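Local structure of pectate lyase/Amb allergen (Acidovorax citrulli, 4HWV) at residues 120-123 / 124-128; 260-264 / 265-269. The protein probably cleaves pectate as a calcium-dependent polysaccharide lyase of family 1, helping a plant pathogen to break down the cell walls of its host. One frame throughout, in Å; residues are numbered along the deposited sequence.

Contact 1: residues 120-123 / 124-128; sequences SLWS and DYLAA
At W122 a chi1 of -176° sets CG opposite the backbone N, and at L126 a chi1 of -57° sets it opposite the carbonyl carbon, which brings together two side chains one helical turn apart on one flank of the helix. The isopropyl end of L126 lies over one face of the indole and spans it with both methyls. CD2 sits above the six-membered ring, 3.9 Å from its centroid and only 12° off the ring normal, a CH-pi contact over the face. CD1 serves the pyrrole side, 3.6 Å from NE1 of W122. The same pair is tied through the backbone, where L126 N donates to W122 O at 3.0 Å. This bond is one of four successive i to i+4 bonds, from D124 N to S120 O through A127 N to S123 O, the regular ladder of an alpha-helix, here helix 118-129. W122 and L126 thus form a joint apolar patch on the helix, where the indole also meets the ring of W222 and L126 touches V257 and W258. Another side of the helix carries L121 and Y125, which pack on helix 143-159, with the Y125 hydroxyl hydrogen-bonded to E145. A water links the sequence neighbours S123 and D124, lying 2.6 Å from S123 OG and donating to D124 OD1 at 2.8 Å, while D124 OD2 is hydrogen-bonded to Y115 OH, so that both carboxylate oxygens are engaged and the group's rotation is restrained. Near this water bridge the second subunit comes up, its A119 packing on S123 and its S123 on S120.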
ATOM      1  N   SER A 120      24.816   6.341  -1.304  1.00  4.48           N
ATOM      2  CA  SER A 120      26.074   6.632  -0.626  1.00  5.37           C
ATOM      3  C   SER A 120      25.841   7.233   0.765  1.00  5.43           C
ATOM      4  O   SER A 120      26.488   6.841   1.732  1.00  5.84           O
ATOM      5  CB  SER A 120      26.924   7.562  -1.489  1.00  6.95           C
ATOM      6  OG  SER A 120      28.055   8.014  -0.773  1.00  8.09           O
ATOM      7  N   LEU A 121      24.909   8.179   0.863  1.00  5.15           N
ATOM      8  CA  LEU A 121      24.586   8.787   2.144  1.00  5.28           C
ATOM      9  C   LEU A 121      24.090   7.730   3.121  1.00  5.31           C
ATOM     10  O   LEU A 121      24.559   7.664   4.264  1.00  5.99           O
ATOM     11  CB  LEU A 121      23.544   9.888   1.936  1.00  6.05           C
ATOM     12  CG  LEU A 121      23.010  10.515   3.241  1.00  6.80           C
ATOM     13  CD1 LEU A 121      24.133  11.057   4.136  1.00  7.73           C
ATOM     14  CD2 LEU A 121      22.032  11.607   2.887  1.00  7.75           C
ATOM     15  N   TRP A 122      23.133   6.920   2.677  1.00  5.46           N
ATOM     16  CA  TRP A 122      22.547   5.908   3.544  1.00  5.23           C
ATOM     17  C   TRP A 122      23.598   4.894   3.995  1.00  5.43           C
ATOM     18  O   TRP A 122      23.657   4.551   5.177  1.00  6.37           O
ATOM     19  CB  TRP A 122      21.405   5.222   2.798  1.00  5.98           C
ATOM     20  CG  TRP A 122      20.613   4.193   3.569  1.00  5.11           C
ATOM     21  CD1 TRP A 122      20.518   2.871   3.275  1.00  5.61           C
ATOM     22  CD2 TRP A 122      19.779   4.415   4.716  1.00  5.50           C
ATOM     23  NE1 TRP A 122      19.669   2.249   4.163  1.00  6.28           N
ATOM     24  CE2 TRP A 122      19.208   3.174   5.060  1.00  5.72           C
ATOM     25  CE3 TRP A 122      19.467   5.541   5.486  1.00  6.40           C
ATOM     26  CZ2 TRP A 122      18.335   3.021   6.131  1.00  5.84           C
ATOM     27  CZ3 TRP A 122      18.596   5.387   6.559  1.00  6.65           C
ATOM     28  CH2 TRP A 122      18.048   4.133   6.877  1.00  5.59           C
ATOM     29  N   SER A 123      24.443   4.429   3.071  1.00  5.50           N
ATOM     30  CA  SER A 123      25.512   3.514   3.445  1.00  5.77           C
ATOM     31  C   SER A 123      26.410   4.142   4.514  1.00  5.64           C
ATOM     32  O   SER A 123      26.720   3.493   5.524  1.00  7.03           O
ATOM     33  CB  SER A 123      26.321   3.133   2.212  1.00  7.06           C
ATOM     34  OG  SER A 123      27.342   2.207   2.549  1.00  8.02           O
ATOM     35  N   ASP A 124      26.843   5.388   4.290  1.00  5.98           N
ATOM     36  CA  ASP A 124      27.690   6.086   5.278  1.00  6.31           C
ATOM     37  C   ASP A 124      26.975   6.288   6.610  1.00  6.18           C
ATOM     38  O   ASP A 124      27.587   6.202   7.669  1.00  7.51           O
ATOM     39  CB  ASP A 124      28.129   7.460   4.769  1.00  7.98           C
ATOM     40  CG  ASP A 124      29.328   7.402   3.848  1.00  9.95           C
ATOM     41  OD1 ASP A 124      29.735   6.298   3.401  1.00 11.53           O
ATOM     42  OD2 ASP A 124      29.857   8.497   3.557  1.00 10.88           O
ATOM     43  N   TYR A 125      25.684   6.584   6.548  1.00  6.23           N
ATOM     44  CA  TYR A 125      24.898   6.845   7.745  1.00  6.30           C
ATOM     45  C   TYR A 125      24.815   5.593   8.621  1.00  6.04           C
ATOM     46  O   TYR A 125      25.061   5.643   9.835  1.00  6.72           O
ATOM     47  CB  TYR A 125      23.497   7.352   7.328  1.00  6.03           C
ATOM     48  CG  TYR A 125      22.724   8.005   8.444  1.00  5.93           C
ATOM     49  CD1 TYR A 125      21.904   7.245   9.272  1.00  6.28           C
ATOM     50  CD2 TYR A 125      22.803   9.381   8.667  1.00  6.22           C
ATOM     51  CE1 TYR A 125      21.183   7.834  10.311  1.00  6.16           C
ATOM     52  CE2 TYR A 125      22.104   9.972   9.696  1.00  5.76           C
ATOM     53  CZ  TYR A 125      21.290   9.199  10.513  1.00  5.50           C
ATOM     54  OH  TYR A 125      20.580   9.762  11.551  1.00  6.55           O
ATOM     55  N   LEU A 126      24.491   4.451   8.006  1.00  6.82           N
ATOM     56  CA  LEU A 126      24.414   3.199   8.749  1.00  7.49           C
ATOM     57  C   LEU A 126      25.792   2.820   9.310  1.00  7.84           C
ATOM     58  O   LEU A 126      25.897   2.374  10.447  1.00  8.79           O
ATOM     59  CB  LEU A 126      23.837   2.053   7.897  1.00  7.64           C
ATOM     60  CG  LEU A 126      22.443   2.298   7.295  1.00  7.74           C
ATOM     61  CD1 LEU A 126      21.893   1.000   6.701  1.00  8.64           C
ATOM     62  CD2 LEU A 126      21.502   2.868   8.337  1.00  8.14           C
ATOM     63  N   ALA A 127      26.847   3.024   8.519  1.00  8.14           N
ATOM     64  CA  ALA A 127      28.196   2.672   8.971  1.00  8.25           C
ATOM     65  C   ALA A 127      28.629   3.536  10.161  1.00  8.39           C
ATOM     66  O   ALA A 127      29.306   3.068  11.094  1.00 10.38           O
ATOM     67  CB  ALA A 127      29.203   2.801   7.828  1.00  8.52           C
ATOM     68  N   ALA A 128      28.261   4.812  10.133  1.00  8.35           N
ATOM     69  CA  ALA A 128      28.674   5.760  11.179  1.00  7.92           C
ATOM     70  C   ALA A 128      27.894   5.587  12.469  1.00  7.97           C
ATOM     71  O   ALA A 128      28.453   5.709  13.556  1.00  8.91           O
ATOM     72  CB  ALA A 128      28.525   7.200  10.678  1.00  9.44           C
TER
HETATM   73  O   HOH W   1      29.479   3.509   3.188  1.00 22.62           O

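Contact 2: residues 260-264 / 265-269; sequences ETVHG and TDYSG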
ATOM      1  N   GLU A 260      23.098  -6.784  14.492  1.00  9.98           N
ATOM      2  CA  GLU A 260      24.160  -6.928  15.478  1.00 10.60           C
ATOM      3  C   GLU A 260      23.526  -6.934  16.844  1.00 11.01           C
ATOM      4  O   GLU A 260      22.374  -6.503  17.019  1.00 11.21           O
ATOM      5  CB  GLU A 260      25.179  -5.784  15.364  1.00 11.70           C
ATOM      6  CG  GLU A 260      24.567  -4.363  15.458  1.00 13.77           C
ATOM      7  CD  GLU A 260      25.617  -3.267  15.250  1.00 16.63           C
ATOM      8  OE1 GLU A 260      26.702  -3.565  14.695  1.00 20.20           O
ATOM      9  OE2 GLU A 260      25.380  -2.122  15.652  1.00 16.20           O
ATOM     10  N   THR A 261      24.278  -7.459  17.807  1.00 11.52           N
ATOM     11  CA  THR A 261      23.903  -7.409  19.216  1.00 12.73           C
ATOM     12  C   THR A 261      24.914  -6.562  19.973  1.00 12.70           C
ATOM     13  O   THR A 261      26.124  -6.782  19.876  1.00 13.89           O
ATOM     14  CB  THR A 261      23.812  -8.823  19.807  1.00 14.45           C
ATOM     15  OG1 THR A 261      22.773  -9.534  19.112  1.00 17.02           O
ATOM     16  CG2 THR A 261      23.498  -8.764  21.298  1.00 14.78           C
ATOM     17  N   VAL A 262      24.417  -5.573  20.709  1.00 11.91           N
ATOM     18  CA  VAL A 262      25.263  -4.629  21.417  1.00 13.68           C
ATOM     19  C   VAL A 262      24.614  -4.426  22.779  1.00 13.76           C
ATOM     20  O   VAL A 262      23.394  -4.261  22.861  1.00 13.19           O
ATOM     21  CB  VAL A 262      25.371  -3.261  20.647  1.00 15.12           C
ATOM     22  CG1 VAL A 262      26.376  -2.341  21.333  1.00 16.24           C
ATOM     23  CG2 VAL A 262      25.760  -3.463  19.171  1.00 15.83           C
ATOM     24  N   HIS A 263      25.422  -4.456  23.838  1.00 14.06           N
ATOM     25  CA  HIS A 263      24.924  -4.403  25.220  1.00 14.88           C
ATOM     26  C   HIS A 263      23.663  -5.254  25.450  1.00 16.08           C
ATOM     27  O   HIS A 263      22.689  -4.809  26.053  1.00 16.01           O
ATOM     28  CB  HIS A 263      24.760  -2.952  25.734  1.00 14.44           C
ATOM     29  CG  HIS A 263      23.934  -2.076  24.847  1.00 13.96           C
ATOM     30  ND1 HIS A 263      22.562  -2.178  24.773  1.00 14.24           N
ATOM     31  CD2 HIS A 263      24.281  -1.071  24.007  1.00 13.58           C
ATOM     32  CE1 HIS A 263      22.099  -1.289  23.912  1.00 13.70           C
ATOM     33  NE2 HIS A 263      23.123  -0.601  23.433  1.00 13.25           N
ATOM     34  N   GLY A 264      23.694  -6.481  24.935  1.00 16.67           N
ATOM     35  CA  GLY A 264      22.625  -7.433  25.172  1.00 17.77           C
ATOM     36  C   GLY A 264      21.403  -7.256  24.288  1.00 18.29           C
ATOM     37  O   GLY A 264      20.459  -8.051  24.367  1.00 20.44           O
ATOM     38  N   THR A 265      21.408  -6.232  23.439  1.00 16.10           N
ATOM     39  CA  THR A 265      20.230  -5.909  22.648  1.00 15.51           C
ATOM     40  C   THR A 265      20.380  -6.408  21.220  1.00 12.89           C
ATOM     41  O   THR A 265      21.346  -6.081  20.537  1.00 12.58           O
ATOM     42  CB  THR A 265      19.944  -4.391  22.662  1.00 17.38           C
ATOM     43  OG1 THR A 265      19.569  -4.012  23.992  1.00 19.53           O
ATOM     44  CG2 THR A 265      18.821  -4.025  21.702  1.00 17.72           C
ATOM     45  N   ASP A 266      19.436  -7.236  20.789  1.00 11.82           N
ATOM     46  CA  ASP A 266      19.352  -7.657  19.403  1.00 11.68           C
ATOM     47  C   ASP A 266      18.781  -6.490  18.600  1.00 10.74           C
ATOM     48  O   ASP A 266      17.566  -6.231  18.618  1.00 10.52           O
ATOM     49  CB  ASP A 266      18.449  -8.887  19.291  1.00 12.35           C
ATOM     50  CG  ASP A 266      18.326  -9.412  17.866  1.00 13.71           C
ATOM     51  OD1 ASP A 266      18.683  -8.699  16.912  1.00 12.35           O
ATOM     52  OD2 ASP A 266      17.855 -10.560  17.696  1.00 16.58           O
ATOM     53  N   TYR A 267      19.663  -5.800  17.888  1.00  9.15           N
ATOM     54  CA  TYR A 267      19.263  -4.624  17.125  1.00  7.97           C
ATOM     55  C   TYR A 267      18.485  -4.887  15.850  1.00  8.41           C
ATOM     56  O   TYR A 267      18.042  -3.939  15.207  1.00  8.42           O
ATOM     57  CB  TYR A 267      20.428  -3.650  16.925  1.00  7.97           C
ATOM     58  CG  TYR A 267      20.566  -2.718  18.115  1.00  8.03           C
ATOM     59  CD1 TYR A 267      19.722  -1.622  18.255  1.00  7.97           C
ATOM     60  CD2 TYR A 267      21.517  -2.941  19.100  1.00  8.68           C
ATOM     61  CE1 TYR A 267      19.824  -0.762  19.335  1.00  8.32           C
ATOM     62  CE2 TYR A 267      21.636  -2.093  20.203  1.00  9.32           C
ATOM     63  CZ  TYR A 267      20.789  -0.999  20.310  1.00  8.96           C
ATOM     64  OH  TYR A 267      20.905  -0.138  21.380  1.00 10.26           O
ATOM     65  N   SER A 268      18.268  -6.157  15.510  1.00  9.24           N
ATOM     66  CA  SER A 268      17.363  -6.493  14.404  1.00 10.42           C
ATOM     67  C   SER A 268      15.886  -6.487  14.795  1.00 10.24           C
ATOM     68  O   SER A 268      15.020  -6.634  13.939  1.00 10.90           O
ATOM     69  CB  SER A 268      17.717  -7.841  13.780  1.00 11.49           C
ATOM     70  OG  SER A 268      17.340  -8.905  14.634  1.00 11.54           O
ATOM     71  N   GLY A 269      15.594  -6.306  16.077  1.00  9.86           N
ATOM     72  CA  GLY A 269      14.221  -6.353  16.546  1.00  9.93           C
ATOM     73  C   GLY A 269      13.329  -5.224  16.049  1.00 10.17           C
ATOM     74  O   GLY A 269      13.809  -4.164  15.612  1.00  9.95           O
TER
HETATM   75  O   HOH W   2      19.786  -2.679  26.040  1.00 28.67           O
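Two antiparallel strands, 261-262 and 265-266, are joined by a type I' turn from V262 to T265, the hydrogen-bonded pair in which T265 N donates to V262 O at 2.9 Å and V262 N to T265 O at 3.1 Å, and past the non-hydrogen-bonded pair T261-D266, Y267 N donates to E260 O at 2.9 Å. Around Y267 the side chains gather: CG2 of T265 rests 3.7 Å above the centre of the phenol ring, while the imidazole of H263 comes to the ring's edge. The two aromatic planes are turned by 86°, and CE1 of H263 lies 3.0 Å from Y267 OH. A chi1 of 53° wedges CG of H263 between its backbone N and carbonyl carbon, which folds the imidazole back alongside T265; one water bridges H263 ND1 and T265 OG1. The outer ends of both aromatic groups are held by the surrounding loops, H263 NE2 by N136 OD1 and Y267 OH by the carbonyl of D219. At the end of the second strand, D266 OD1 accepts from both S268 N and S268 OG, at 2.9 and 2.7 Å, from one face of the carboxylate plane. The E260 carboxylate, by contrast, reaches R130 in a salt bridge and the backbone N of G132. Together these features describe a beta hairpin with a two-residue type I' loop, H263 and G264, followed by an Asx turn within the type I turn D266-G269.

In the fold
Contacts 1 and 2 illustrate how a right-handed parallel beta-helix, the fold of family 1 pectate lyases, can carry helical and hairpin elements outside its coils. Helix 118-129 comes first along the chain, the hairpin 261-262/265-266 well after it. Both lie far from the chain's centre, on the same side of it, with their own centres 19 Å apart and nearest atoms about 7 Å apart, so they do not touch. Neighbouring elements span the interval: R130 and helix 131-134, just beyond helix 118-129, meet the hairpin, while V257 and W258, just before it, meet L126. Neither contact includes the calcium ligands D227, D278 and D282.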